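PDB 4HJI: CS1 fimbrial subunit A from Escherichia coli, which forms the major pilin of CS1 fimbriae, the surface filaments that let enterotoxigenic strains colonise the epithelium of host organs. Local coordinates for residues A[92-97]-A[125-130]. Numbering follows the deposited sequence.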
loop_
_atom_site.group_PDB
_atom_site.type_symbol
_atom_site.label_atom_id
_atom_site.label_comp_id
_atom_site.label_asym_id
_atom_site.label_seq_id
_atom_site.Cartn_x
_atom_site.Cartn_y
_atom_site.Cartn_z
ATOM N N VAL A 92 -0.505 0.573 6.236
ATOM C CA VAL A 92 -0.147 1.149 4.957
ATOM C C VAL A 92 -0.387 2.642 4.977
ATOM O O VAL A 92 -1.443 3.096 5.431
ATOM C CB VAL A 92 -0.969 0.520 3.808
ATOM C CG1 VAL A 92 -0.500 1.070 2.481
ATOM C CG2 VAL A 92 -0.886 -0.988 3.875
ATOM N N ASN A 93 0.633 3.401 4.581
ATOM C CA ASN A 93 0.534 4.860 4.528
ATOM C C ASN A 93 0.665 5.282 3.075
ATOM O O ASN A 93 1.434 4.689 2.325
ATOM C CB ASN A 93 1.655 5.572 5.318
ATOM C CG ASN A 93 1.550 5.421 6.822
ATOM O OD1 ASN A 93 0.912 4.515 7.345
ATOM N ND2 ASN A 93 2.171 6.346 7.533
ATOM N N PHE A 94 -0.086 6.300 2.686
ATOM C CA PHE A 94 0.002 6.854 1.347
ATOM C C PHE A 94 -0.043 8.362 1.434
ATOM O O PHE A 94 -0.896 8.921 2.125
ATOM C CB PHE A 94 -1.140 6.358 0.442
ATOM C CG PHE A 94 -1.091 6.947 -0.932
ATOM C CD1 PHE A 94 -2.061 7.814 -1.380
ATOM C CD2 PHE A 94 -0.042 6.624 -1.794
ATOM C CE1 PHE A 94 -1.999 8.366 -2.654
ATOM C CE2 PHE A 94 0.037 7.182 -3.056
ATOM C CZ PHE A 94 -0.935 8.051 -3.494
ATOM N N ALA A 95 0.889 9.022 0.748
ATOM C CA ALA A 95 0.931 10.480 0.752
ATOM C C ALA A 95 0.922 11.027 2.173
ATOM O O ALA A 95 0.309 12.065 2.434
ATOM C CB ALA A 95 -0.257 11.031 -0.035
ATOM N N GLY A 96 1.577 10.319 3.102
ATOM C CA GLY A 96 1.713 10.775 4.484
ATOM C C GLY A 96 0.469 10.605 5.347
ATOM O O GLY A 96 0.399 11.161 6.435
ATOM N N LYS A 97 -0.508 9.844 4.856
ATOM C CA LYS A 97 -1.744 9.540 5.583
ATOM C C LYS A 97 -1.908 8.007 5.721
ATOM O O LYS A 97 -1.664 7.271 4.777
ATOM C CB LYS A 97 -2.934 10.120 4.812
ATOM C CG LYS A 97 -2.894 11.636 4.664
ATOM C CD LYS A 97 -3.086 12.101 3.226
ATOM C CE LYS A 97 -2.707 13.574 3.046
ATOM N NZ LYS A 97 -1.926 13.762 1.770
ATOM N N GLN A 125 4.642 10.613 -4.474
ATOM C CA GLN A 125 3.964 10.269 -3.238
ATOM C C GLN A 125 4.503 8.958 -2.691
ATOM O O GLN A 125 4.675 7.961 -3.423
ATOM C CB GLN A 125 2.468 10.136 -3.452
ATOM C CG GLN A 125 1.836 11.271 -4.240
ATOM C CD GLN A 125 1.891 12.611 -3.527
ATOM O OE1 GLN A 125 1.932 13.664 -4.173
ATOM N NE2 GLN A 125 1.902 12.585 -2.200
ATOM N N LYS A 126 4.753 8.937 -1.392
ATOM C CA LYS A 126 5.267 7.749 -0.742
ATOM C C LYS A 126 4.142 6.779 -0.413
ATOM O O LYS A 126 3.140 7.160 0.186
ATOM C CB LYS A 126 6.063 8.133 0.507
ATOM C CG LYS A 126 7.311 8.907 0.150
ATOM C CD LYS A 126 8.150 9.326 1.353
ATOM C CE LYS A 126 9.413 10.036 0.883
ATOM N NZ LYS A 126 10.046 9.327 -0.261
ATOM N N LEU A 127 4.310 5.525 -0.828
ATOM C CA LEU A 127 3.476 4.432 -0.389
ATOM C C LEU A 127 4.324 3.507 0.479
ATOM O O LEU A 127 5.302 2.934 -0.003
ATOM C CB LEU A 127 2.928 3.671 -1.604
ATOM C CG LEU A 127 2.126 2.409 -1.290
ATOM C CD1 LEU A 127 0.808 2.703 -0.579
ATOM C CD2 LEU A 127 1.834 1.652 -2.574
ATOM N N SER A 128 3.988 3.373 1.762
ATOM C CA SER A 128 4.794 2.560 2.701
ATOM C C SER A 128 3.988 1.440 3.360
ATOM O O SER A 128 2.854 1.655 3.807
ATOM C CB SER A 128 5.430 3.432 3.807
ATOM O OG SER A 128 4.479 4.434 4.090
ATOM N N ILE A 129 4.607 0.264 3.437
ATOM C CA ILE A 129 4.014 -0.943 4.021
ATOM C C ILE A 129 4.802 -1.282 5.287
ATOM O O ILE A 129 6.023 -1.404 5.219
ATOM C CB ILE A 129 4.030 -2.106 2.993
ATOM C CG1 ILE A 129 3.177 -1.709 1.795
ATOM C CG2 ILE A 129 3.553 -3.404 3.636
ATOM C CD1 ILE A 129 3.253 -2.679 0.654
ATOM N N HIS A 130 4.087 -1.470 6.397
ATOM C CA HIS A 130 4.640 -1.553 7.781
ATOM C C HIS A 130 4.066 -2.783 8.500
ATOM O O HIS A 130 3.022 -2.670 9.169
ATOM C CB HIS A 130 4.300 -0.305 8.637
ATOM C CG HIS A 130 4.667 1.004 8.011
ATOM N ND1 HIS A 130 5.892 1.597 8.204
ATOM C CD2 HIS A 130 3.981 1.820 7.172
ATOM C CE1 HIS A 130 5.948 2.725 7.520
ATOM N NE2 HIS A 130 4.801 2.886 6.891
HETATM O O HOH W 1 3.145 7.826 2.986
#
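Gln125 meets Phe94 where strand 87-94, antiparallel to strand 119-131, runs into the type I' turn Phe94-Lys97 that leads to strand 97-98, within the immunoglobulin-like beta-sandwich of a chaperone-usher pilin. The axes of strands 92-94 and 125-130 run 175° apart in direction, and strand 125-130 is flanked on its other side by strand 49-61, whose Thr57, Ile55 and His53 bond to its backbone. Gln125 CB lies 3.8 Å from Phe94 CE2, approaching the ring obliquely, while the bent side chain carries its amide past the methyl of Ala95.

Lys126 contributes its carbonyl. The oxygen accepts Ala95 N at 3.0 Å, with an N-H...O angle of 149°, and a water that also receives Gly96 N; it therefore ties the strand to two successive residues of the turn. Phe94 and Lys97 close that turn through reciprocal backbone bonds, and Lys97 NZ folds back onto Ala95 O while forming a salt bridge to Asp110.

Leu127, paired with Phe94 at a non-hydrogen-bonded position, sends CD1 to within 3.7 Å of Val92 CG1 and also toward the Phe94 ring. All three side chains share one apolar face, which Leu99, Ile106 and Val59 extend. Phe94 CG, anti to the backbone N (chi1 178°) and beside its own carbonyl carbon, carries the ring toward Gln125 CB.

Ser128 faces Asn93 in the hydrogen-bonded pair: Asn93 N to Ser128 O and Ser128 N to Asn93 O both measure 2.9 Å. Ile129 then pairs with Val92, their CA atoms 4.8 Å apart. On the face shared by Ser128 and Asn93, the side chains of His130 and Asn93 cross at about a right angle, His130 NE2 4.1 Å from Asn93 CG.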